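Local coordinates for protein putative adhesin (Bacteroides fragilis NCTC 9343, PDB 3PET) that is a putative lipoprotein built as a right-handed beta-helix, and probably acts in cell adhesion, at residues N121-S126 and D141-G146; N31-Q36 and D100-N105; R14-K19 and T42-Y47. One frame throughout, in Å; residues are numbered along the deposited sequence. Where two conformers were deposited one is given.

How the contacts relate
Contact 1 (121-126 with 141-146) and contact 2 (31-36 with 100-105) are neighbouring parallel pairs on one face of the beta-helix, their centres about 10 Å apart. Strands 101-103 and 122-128 are themselves hydrogen-bonded, and Ile124 CG1 packs on Ile103 CG1 at 3.8 Å. Both pairs are partly buried, with aliphatic residues and Tyr34 inward, and polar groups and the Tyr33 and His102 rings outward. Contact 3 (14-19 with 42-47) is an antiparallel pair at the surface, its centre about 20 Å from that of the chain; strand 82-87 joins 43-47 to 31-36. Contacts 1 and 2 share an asparagine OD1 taking an aspartate's backbone N; contact 3 has two close carboxylates and a tyrosine alongside aliphatic groups.

Contact 1. Residues N121-S126 and D141-G146; sequences NVDIQS and DVKLEG
Asp141 opens the pairing by giving its backbone N to the side-chain OD1 of Asn121 at 2.9 Å, an almost straight bond (174° at the hydrogen) whose donor is tilted from the amide plane. Asn121 reaches it because its CG stands anti to the carbonyl carbon, which brings the amide alongside the Asp141 carboxylate, the two planes only 19° apart. The Asp141 carboxylate repeats the step, OD1 accepting from the backbone N of Asn160, while Asp100 does the same for Asn121 N. Asp141 O takes the backbone N of Val122. Val142 lies directly beside Val122 on the buried side, its CG1 and CG2 both 4.2 Å from Val122 CB. Lys143 turns both its backbone N and O to the same neighbouring strand, to Val122 O and Ile124 N. Its fully extended side chain runs along Asp123 on the outer side; NZ and the Asp123 carboxylate are not in direct contact but share a water, which donates to OD2 at 2.7 Å and accepts from NZ. Leu144 returns to the interior, where CD2 meets Ile124 CD1 at 4.0 Å and strands 111-116 and 131-136 supply further aliphatic neighbours. Glu145 N reaches Ile124 O by a more bent bond. A turn at chi2 then carries its carboxylate back toward the first strand, where OE1 accepts the backbone N of Ser126 at 2.8 Å; OE2 forms a salt bridge with Arg167. In-register strands with axes 4.6 Å apart and 3° from parallel, Val122/Val142 and Ile124/Leu144 inside and Asp123/Lys143 outside, are the pairing of successive coils of a parallel beta-helix, which in this protein is right-handed.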
loop_
_atom_site.group_PDB
_atom_site.type_symbol
_atom_site.label_atom_id
_atom_site.label_comp_id
_atom_site.label_asym_id
_atom_site.label_seq_id
_atom_site.Cartn_x
_atom_site.Cartn_y
_atom_site.Cartn_z
ATOM N N ASN A 121 2.805 9.113 5.548
ATOM C CA ASN A 121 2.190 10.070 4.616
ATOM C C ASN A 121 3.144 11.159 4.186
ATOM O O ASN A 121 4.170 11.375 4.824
ATOM C CB ASN A 121 0.960 10.730 5.282
ATOM C CG ASN A 121 -0.108 9.738 5.683
ATOM O OD1 ASN A 121 -0.349 8.744 5.010
ATOM N ND2 ASN A 121 -0.776 9.973 6.786
ATOM N N VAL A 122 2.796 11.852 3.104
ATOM C CA VAL A 122 3.504 13.028 2.605
ATOM C C VAL A 122 2.433 14.123 2.541
ATOM O O VAL A 122 1.369 13.916 1.944
ATOM C CB VAL A 122 4.262 12.827 1.262
ATOM C CG1 VAL A 122 4.953 14.124 0.810
ATOM C CG2 VAL A 122 5.288 11.707 1.373
ATOM N N ASP A 123 2.678 15.249 3.186
ATOM C CA ASP A 123 1.704 16.341 3.217
ATOM C C ASP A 123 2.421 17.633 2.876
ATOM O O ASP A 123 3.204 18.124 3.681
ATOM C CB ASP A 123 1.015 16.403 4.606
ATOM C CG ASP A 123 -0.191 17.332 4.712
ATOM O OD1 ASP A 123 -0.301 18.266 3.895
ATOM O OD2 ASP A 123 -0.996 17.152 5.645
ATOM N N ILE A 124 2.194 18.143 1.661
ATOM C CA ILE A 124 2.842 19.363 1.163
ATOM C C ILE A 124 1.778 20.413 0.938
ATOM O O ILE A 124 0.845 20.204 0.164
ATOM C CB ILE A 124 3.701 19.074 -0.100
ATOM C CG1 ILE A 124 4.860 18.094 0.277
ATOM C CG2 ILE A 124 4.228 20.369 -0.756
ATOM C CD1 ILE A 124 5.470 17.443 -0.859
ATOM N N GLN A 125 1.952 21.545 1.626
ATOM C CA GLN A 125 1.039 22.685 1.626
ATOM C C GLN A 125 1.701 23.899 1.000
ATOM O O GLN A 125 2.909 24.092 1.183
ATOM C CB GLN A 125 0.613 22.999 3.072
ATOM C CG GLN A 125 -0.018 21.800 3.795
ATOM C CD GLN A 125 -0.317 22.060 5.253
ATOM O OE1 GLN A 125 0.230 21.407 6.159
ATOM N NE2 GLN A 125 -1.238 22.978 5.515
ATOM N N SER A 126 0.904 24.723 0.268
ATOM C CA SER A 126 1.341 25.961 -0.388
ATOM C C SER A 126 2.531 25.705 -1.319
ATOM O O SER A 126 3.563 26.390 -1.240
ATOM C CB SER A 126 1.686 27.043 0.640
ATOM O OG SER A 126 0.654 27.187 1.597
ATOM N N ASP A 141 -0.511 7.963 2.253
ATOM C CA ASP A 141 -1.114 8.964 1.365
ATOM C C ASP A 141 -0.163 10.085 1.019
ATOM O O ASP A 141 0.692 10.438 1.831
ATOM C CB ASP A 141 -2.351 9.564 2.048
ATOM C CG ASP A 141 -3.495 8.594 2.273
ATOM O OD1 ASP A 141 -3.490 7.509 1.652
ATOM O OD2 ASP A 141 -4.423 8.941 3.019
ATOM N N VAL A 142 -0.322 10.671 -0.181
ATOM C CA VAL A 142 0.448 11.839 -0.605
ATOM C C VAL A 142 -0.566 12.973 -0.788
ATOM O O VAL A 142 -1.410 12.895 -1.682
ATOM C CB VAL A 142 1.337 11.605 -1.856
ATOM C CG1 VAL A 142 2.075 12.892 -2.269
ATOM C CG2 VAL A 142 2.336 10.488 -1.600
ATOM N N LYS A 143 -0.557 13.952 0.125
ATOM C CA LYS A 143 -1.451 15.104 0.100
ATOM C C LYS A 143 -0.692 16.325 -0.419
ATOM O O LYS A 143 0.395 16.634 0.072
ATOM C CB LYS A 143 -2.072 15.365 1.480
ATOM C CG LYS A 143 -3.178 16.420 1.461
ATOM C CD LYS A 143 -3.878 16.515 2.804
ATOM C CE LYS A 143 -4.918 17.613 2.828
ATOM N NZ LYS A 143 -5.392 17.895 4.210
ATOM N N LEU A 144 -1.264 16.988 -1.443
ATOM C CA LEU A 144 -0.660 18.125 -2.127
ATOM C C LEU A 144 -1.641 19.265 -2.316
ATOM O O LEU A 144 -2.761 19.056 -2.784
ATOM C CB LEU A 144 -0.149 17.668 -3.510
ATOM C CG LEU A 144 0.804 16.459 -3.535
ATOM C CD1 LEU A 144 0.738 15.747 -4.849
ATOM C CD2 LEU A 144 2.239 16.870 -3.210
ATOM N N GLU A 145 -1.203 20.476 -1.989
ATOM C CA GLU A 145 -1.984 21.695 -2.170
ATOM C C GLU A 145 -1.074 22.779 -2.755
ATOM O O GLU A 145 0.089 22.895 -2.369
ATOM C CB GLU A 145 -2.638 22.140 -0.851
ATOM C CG GLU A 145 -3.562 23.360 -0.978
ATOM C CD GLU A 145 -2.855 24.707 -0.944
ATOM O OE1 GLU A 145 -1.814 24.800 -0.263
ATOM O OE2 GLU A 145 -3.323 25.665 -1.601
ATOM N N GLY A 146 -1.623 23.550 -3.686
ATOM C CA GLY A 146 -0.899 24.639 -4.332
ATOM C C GLY A 146 -1.122 24.675 -5.822
ATOM O O GLY A 146 -2.229 24.431 -6.290
HETATM O O HOH W 1 -2.845 19.163 5.504
#

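Contact 2. Residues N31-Q36 and D100-N105; sequences NIYYTQ and DVHIEN
Tyr33 and His102 form the aromatic part of this contact: their planes are nearly parallel (4°) but slid apart, with centroids 4.6 Å from each other, so overlap is slight. Tyr33 CE2 stands over one face of the imidazole, toward its rim, and lies 3.4 Å from His102 CD2. Both rings have CG anti to the carbonyl carbon (chi1 -65° and -61°), which sends them out side by side, and the Glu104 carboxylate comes to the edge of the phenol ring. Backbone bonds join Ile32 N to Asp100 O, His102 N to Ile32 O and Tyr34 N to His102 O, each 2.8 Å long. These are parallel strands of adjacent beta-helix coils, although 63 residues lie between them. Among side-chain bonds, Asn31 OD1 accepts Asp100 N at 2.8 Å; the amide and the carboxylate of Asp100 lie side by side, their planes nearly parallel, and Asp100 OD1 receives Asn121 N. Apolar packing places Tyr34 CD2 at 4.0 Å from Ile103 CG1, while Tyr34 OH bonds to Ser87. Beyond the paired region water takes over: Tyr34 O accepts from two waters, one also bound by Glu104 N at 2.9 Å, the other by Asn105 N.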
loop_
_atom_site.group_PDB
_atom_site.type_symbol
_atom_site.label_atom_id
_atom_site.label_comp_id
_atom_site.label_asym_id
_atom_site.label_seq_id
_atom_site.Cartn_x
_atom_site.Cartn_y
_atom_site.Cartn_z
ATOM N N ASN A 31 9.146 11.521 12.190
ATOM C CA ASN A 31 8.479 12.484 11.323
ATOM C C ASN A 31 9.435 13.546 10.891
ATOM O O ASN A 31 10.293 13.982 11.677
ATOM C CB ASN A 31 7.253 13.088 12.011
ATOM C CG ASN A 31 6.183 12.056 12.275
ATOM O OD1 ASN A 31 5.988 11.114 11.511
ATOM N ND2 ASN A 31 5.509 12.174 13.396
ATOM N N ILE A 32 9.295 13.961 9.632
ATOM C CA ILE A 32 10.161 14.988 9.047
ATOM C C ILE A 32 9.361 16.238 8.731
ATOM O O ILE A 32 8.296 16.148 8.108
ATOM C CB ILE A 32 10.889 14.458 7.788
ATOM C CG1 ILE A 32 11.821 13.272 8.159
ATOM C CG2 ILE A 32 11.638 15.604 7.049
ATOM C CD1 ILE A 32 12.359 12.466 6.963
ATOM N N TYR A 33 9.910 17.408 9.113
ATOM C CA TYR A 33 9.286 18.698 8.844
ATOM C C TYR A 33 10.276 19.531 8.056
ATOM O O TYR A 33 11.327 19.908 8.582
ATOM C CB TYR A 33 8.856 19.401 10.164
ATOM C CG TYR A 33 7.763 18.658 10.906
ATOM C CD1 TYR A 33 8.067 17.615 11.784
ATOM C CD2 TYR A 33 6.420 18.938 10.668
ATOM C CE1 TYR A 33 7.058 16.901 12.438
ATOM C CE2 TYR A 33 5.407 18.249 11.338
ATOM C CZ TYR A 33 5.728 17.222 12.207
ATOM O OH TYR A 33 4.710 16.561 12.848
ATOM N N TYR A 34 9.967 19.788 6.788
ATOM C CA TYR A 34 10.827 20.606 5.947
ATOM C C TYR A 34 10.276 22.042 5.884
ATOM O O TYR A 34 9.068 22.248 5.742
ATOM C CB TYR A 34 10.999 20.006 4.531
ATOM C CG TYR A 34 11.746 20.938 3.599
ATOM C CD1 TYR A 34 13.143 20.992 3.602
ATOM C CD2 TYR A 34 11.058 21.834 2.777
ATOM C CE1 TYR A 34 13.835 21.899 2.799
ATOM C CE2 TYR A 34 11.742 22.754 1.979
ATOM C CZ TYR A 34 13.130 22.784 1.998
ATOM O OH TYR A 34 13.798 23.703 1.229
ATOM N N THR A 35 11.179 23.015 5.978
ATOM C CA THR A 35 10.899 24.436 5.850
ATOM C C THR A 35 11.822 25.013 4.781
ATOM O O THR A 35 13.027 24.760 4.807
ATOM C CB THR A 35 11.096 25.179 7.201
ATOM O OG1 THR A 35 10.252 24.591 8.191
ATOM C CG2 THR A 35 10.786 26.705 7.088
ATOM N N GLN A 36 11.263 25.792 3.846
ATOM C CA GLN A 36 12.088 26.491 2.876
ATOM C C GLN A 36 12.572 27.760 3.573
ATOM O O GLN A 36 11.742 28.574 3.981
ATOM C CB GLN A 36 11.312 26.776 1.591
ATOM C CG GLN A 36 12.127 27.591 0.575
ATOM C CD GLN A 36 11.417 27.739 -0.741
ATOM O OE1 GLN A 36 10.196 27.917 -0.801
ATOM N NE2 GLN A 36 12.187 27.724 -1.822
ATOM N N ASP A 100 5.960 10.399 8.804
ATOM C CA ASP A 100 5.316 11.341 7.880
ATOM C C ASP A 100 6.269 12.420 7.434
ATOM O O ASP A 100 7.171 12.790 8.194
ATOM C CB ASP A 100 4.072 11.976 8.533
ATOM C CG ASP A 100 3.006 10.963 8.941
ATOM O OD1 ASP A 100 2.871 9.937 8.258
ATOM O OD2 ASP A 100 2.348 11.184 9.961
ATOM N N VAL A 101 6.101 12.904 6.182
ATOM C CA VAL A 101 6.944 13.973 5.624
ATOM C C VAL A 101 6.048 15.195 5.440
ATOM O O VAL A 101 5.022 15.112 4.751
ATOM C CB VAL A 101 7.703 13.579 4.316
ATOM C CG1 VAL A 101 8.606 14.720 3.831
ATOM C CG2 VAL A 101 8.533 12.299 4.517
ATOM N N HIS A 102 6.436 16.332 6.053
ATOM C CA HIS A 102 5.637 17.553 5.966
ATOM C C HIS A 102 6.406 18.705 5.378
ATOM O O HIS A 102 7.608 18.850 5.625
ATOM C CB HIS A 102 5.152 18.007 7.364
ATOM C CG HIS A 102 4.270 17.045 8.099
ATOM N ND1 HIS A 102 2.889 17.182 8.094
ATOM C CD2 HIS A 102 4.604 16.006 8.900
ATOM C CE1 HIS A 102 2.429 16.188 8.838
ATOM N NE2 HIS A 102 3.425 15.470 9.365
ATOM N N ILE A 103 5.680 19.556 4.633
ATOM C CA ILE A 103 6.059 20.890 4.147
ATOM C C ILE A 103 4.838 21.717 4.528
ATOM O O ILE A 103 3.887 21.832 3.742
ATOM C CB ILE A 103 6.460 20.996 2.652
ATOM C CG1 ILE A 103 7.560 19.969 2.245
ATOM C CG2 ILE A 103 6.851 22.461 2.325
ATOM C CD1 ILE A 103 8.108 20.095 0.699
ATOM N N GLU A 104 4.784 22.135 5.792
ATOM C CA GLU A 104 3.598 22.818 6.316
ATOM C C GLU A 104 3.410 24.238 5.799
ATOM O O GLU A 104 2.273 24.681 5.682
ATOM C CB GLU A 104 3.648 22.894 7.853
ATOM C CG GLU A 104 3.717 21.562 8.578
ATOM C CD GLU A 104 3.634 21.668 10.092
ATOM O OE1 GLU A 104 4.478 22.365 10.703
ATOM O OE2 GLU A 104 2.738 21.017 10.673
ATOM N N ASN A 105 4.503 24.973 5.574
ATOM C CA ASN A 105 4.396 26.386 5.260
ATOM C C ASN A 105 4.925 26.793 3.886
ATOM O O ASN A 105 5.317 27.931 3.702
ATOM C CB ASN A 105 5.077 27.198 6.377
ATOM C CG ASN A 105 4.307 27.064 7.662
ATOM O OD1 ASN A 105 3.129 27.437 7.754
ATOM N ND2 ASN A 105 4.920 26.439 8.644
HETATM O O HOH W 2 7.122 21.453 7.455
HETATM O O HOH W 3 7.422 24.460 5.897
HETATM O O HOH W 4 7.438 25.144 8.559
#

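Contact 3. Residues R14-K19 and T42-Y47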
loop_
_atom_site.group_PDB
_atom_site.type_symbol
_atom_site.label_atom_id
_atom_site.label_comp_id
_atom_site.label_asym_id
_atom_site.label_seq_id
_atom_site.Cartn_x
_atom_site.Cartn_y
_atom_site.Cartn_z
ATOM N N ARG A 14 19.888 17.744 18.472
ATOM C CA ARG A 14 21.224 17.722 17.903
ATOM C C ARG A 14 21.186 18.550 16.626
ATOM O O ARG A 14 20.311 18.357 15.775
ATOM C CB ARG A 14 21.715 16.290 17.668
ATOM C CG ARG A 14 23.145 16.199 17.176
ATOM C CD ARG A 14 23.676 14.803 17.408
ATOM N NE ARG A 14 24.944 14.571 16.718
ATOM C CZ ARG A 14 25.615 13.423 16.756
ATOM N NH1 ARG A 14 25.155 12.400 17.467
ATOM N NH2 ARG A 14 26.756 13.292 16.091
ATOM N N ASP A 15 22.092 19.511 16.526
ATOM C CA ASP A 15 22.182 20.382 15.364
ATOM C C ASP A 15 23.356 19.931 14.516
ATOM O O ASP A 15 24.474 19.789 15.027
ATOM C CB ASP A 15 22.328 21.849 15.793
ATOM C CG ASP A 15 22.266 22.851 14.660
ATOM O OD1 ASP A 15 21.763 22.498 13.589
ATOM O OD2 ASP A 15 22.699 24.002 14.862
ATOM N N TYR A 16 23.095 19.671 13.225
ATOM C CA TYR A 16 24.106 19.265 12.253
ATOM C C TYR A 16 24.288 20.396 11.253
ATOM O O TYR A 16 23.362 20.735 10.488
ATOM C CB TYR A 16 23.718 17.952 11.530
ATOM C CG TYR A 16 23.259 16.818 12.431
ATOM C CD1 TYR A 16 21.991 16.826 13.006
ATOM C CD2 TYR A 16 24.061 15.700 12.645
ATOM C CE1 TYR A 16 21.558 15.786 13.827
ATOM C CE2 TYR A 16 23.633 14.642 13.460
ATOM C CZ TYR A 16 22.363 14.677 14.022
ATOM O OH TYR A 16 21.899 13.655 14.831
ATOM N N LYS A 17 25.468 20.998 11.267
ATOM C CA LYS A 17 25.787 22.088 10.346
ATOM C C LYS A 17 26.217 21.449 9.034
ATOM O O LYS A 17 27.401 21.216 8.799
ATOM C CB LYS A 17 26.862 23.016 10.936
ATOM N N VAL A 18 25.235 21.070 8.233
ATOM C CA VAL A 18 25.439 20.383 6.959
ATOM C C VAL A 18 25.677 21.399 5.831
ATOM O O VAL A 18 25.273 22.561 5.937
ATOM C CB VAL A 18 24.218 19.466 6.652
ATOM C CG1 VAL A 18 24.114 18.337 7.662
ATOM C CG2 VAL A 18 22.906 20.252 6.606
ATOM N N LYS A 19 26.308 20.938 4.748
ATOM C CA LYS A 19 26.504 21.697 3.516
ATOM C C LYS A 19 25.135 21.923 2.873
ATOM O O LYS A 19 24.209 21.155 3.153
ATOM C CB LYS A 19 27.400 20.909 2.542
ATOM C CG LYS A 19 28.882 20.966 2.842
ATOM C CD LYS A 19 29.659 20.551 1.601
ATOM C CE LYS A 19 31.052 20.093 1.911
ATOM N NZ LYS A 19 31.600 19.302 0.786
ATOM N N THR A 42 20.879 26.853 5.671
ATOM C CA THR A 42 20.712 25.400 5.579
ATOM C C THR A 42 20.896 24.846 6.989
ATOM O O THR A 42 21.844 25.221 7.666
ATOM C CB THR A 42 21.654 24.755 4.543
ATOM O OG1 THR A 42 21.315 25.279 3.271
ATOM C CG2 THR A 42 21.523 23.241 4.493
ATOM N N ASP A 43 19.969 24.000 7.452
ATOM C CA ASP A 43 20.090 23.459 8.796
ATOM C C ASP A 43 19.368 22.122 8.931
ATOM O O ASP A 43 18.413 21.831 8.210
ATOM C CB ASP A 43 19.561 24.469 9.846
ATOM C CG ASP A 43 19.957 24.107 11.274
ATOM O OD1 ASP A 43 21.173 23.821 11.508
ATOM O OD2 ASP A 43 19.048 23.988 12.125
ATOM N N LEU A 44 19.887 21.293 9.837
ATOM C CA LEU A 44 19.324 20.007 10.180
ATOM C C LEU A 44 19.344 19.862 11.670
ATOM O O LEU A 44 20.412 19.979 12.291
ATOM C CB LEU A 44 20.082 18.834 9.510
ATOM C CG LEU A 44 19.646 17.425 9.965
ATOM C CD1 LEU A 44 18.222 17.075 9.485
ATOM C CD2 LEU A 44 20.634 16.388 9.530
ATOM N N GLN A 45 18.152 19.628 12.251
ATOM C CA GLN A 45 18.017 19.370 13.680
ATOM C C GLN A 45 17.261 18.105 13.892
ATOM O O GLN A 45 16.255 17.853 13.214
ATOM C CB GLN A 45 17.336 20.515 14.441
ATOM C CG GLN A 45 18.021 21.852 14.239
ATOM C CD GLN A 45 17.516 22.927 15.144
ATOM O OE1 GLN A 45 16.353 22.944 15.578
ATOM N NE2 GLN A 45 18.394 23.876 15.416
ATOM N N ILE A 46 17.738 17.299 14.839
ATOM C CA ILE A 46 17.069 16.049 15.196
ATOM C C ILE A 46 16.790 16.094 16.694
ATOM O O ILE A 46 17.702 16.286 17.502
ATOM C CB ILE A 46 17.813 14.772 14.736
ATOM C CG1 ILE A 46 18.017 14.802 13.175
ATOM C CG2 ILE A 46 16.998 13.511 15.146
ATOM C CD1 ILE A 46 18.925 13.739 12.556
ATOM N N TYR A 47 15.509 15.964 17.037
ATOM C CA TYR A 47 15.010 15.978 18.405
ATOM C C TYR A 47 14.576 14.588 18.833
ATOM O O TYR A 47 13.908 13.887 18.079
ATOM C CB TYR A 47 13.833 16.955 18.531
ATOM C CG TYR A 47 13.186 16.963 19.901
ATOM C CD1 TYR A 47 13.701 17.748 20.935
ATOM C CD2 TYR A 47 12.088 16.152 20.180
ATOM C CE1 TYR A 47 13.136 17.732 22.214
ATOM C CE2 TYR A 47 11.512 16.130 21.459
ATOM C CZ TYR A 47 12.034 16.936 22.467
ATOM O OH TYR A 47 11.492 16.961 23.741
HETATM O O HOH W 5 24.456 24.279 7.759
#
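Tyr16 spans two residues of the opposing strand, Leu44 and Ile46, and its side chain can be followed outward. CB lies 4.0 Å from Leu44 CD2, and CG keeps to the same methyl. At CD1 the surroundings are mixed: Leu44 CD2 is 3.8 Å away, and Leu44 O sits in the ring plane at the edge. CE1 passes on to Ile46, meeting CD1 at 3.6 Å and CG1 only slightly farther off. CZ and OH stay against that same Ile46 CD1, so the CD1/CE1 side of the ring and its hydroxyl follow Leu44 and Ile46. With CG anti to the carbonyl carbon (chi1 -48°), the ring is laid across the inward-facing side chains; Val58 of strand 56-61 packs on both Tyr16 and Leu44.

The strands run antiparallel, at 159° between their axes, and Arg14 with Ile46 makes a hydrogen-bonded pair: Arg14 N to Ile46 O at 2.8 Å and Ile46 N to Arg14 O. Tyr16 N adds a nearly straight bond to Leu44 O. The pair lies at the N-terminal end of the beta-helix, and strand 43-47 is itself antiparallel to 82-87 on its other edge.

On the other side of the pair, Asp15 OD1 and Asp43 OD1 approach to a doubtful 2.5 Å, their carboxylates turned 77° apart; if real, so short a distance would probably need a proton on one acid. Past Tyr16 the chain makes an inverse gamma turn centred on Lys17. There Val18 CG2 touches Thr42 CG2 at 3.9 Å, and one water donates to both Val18 O and Thr42 O.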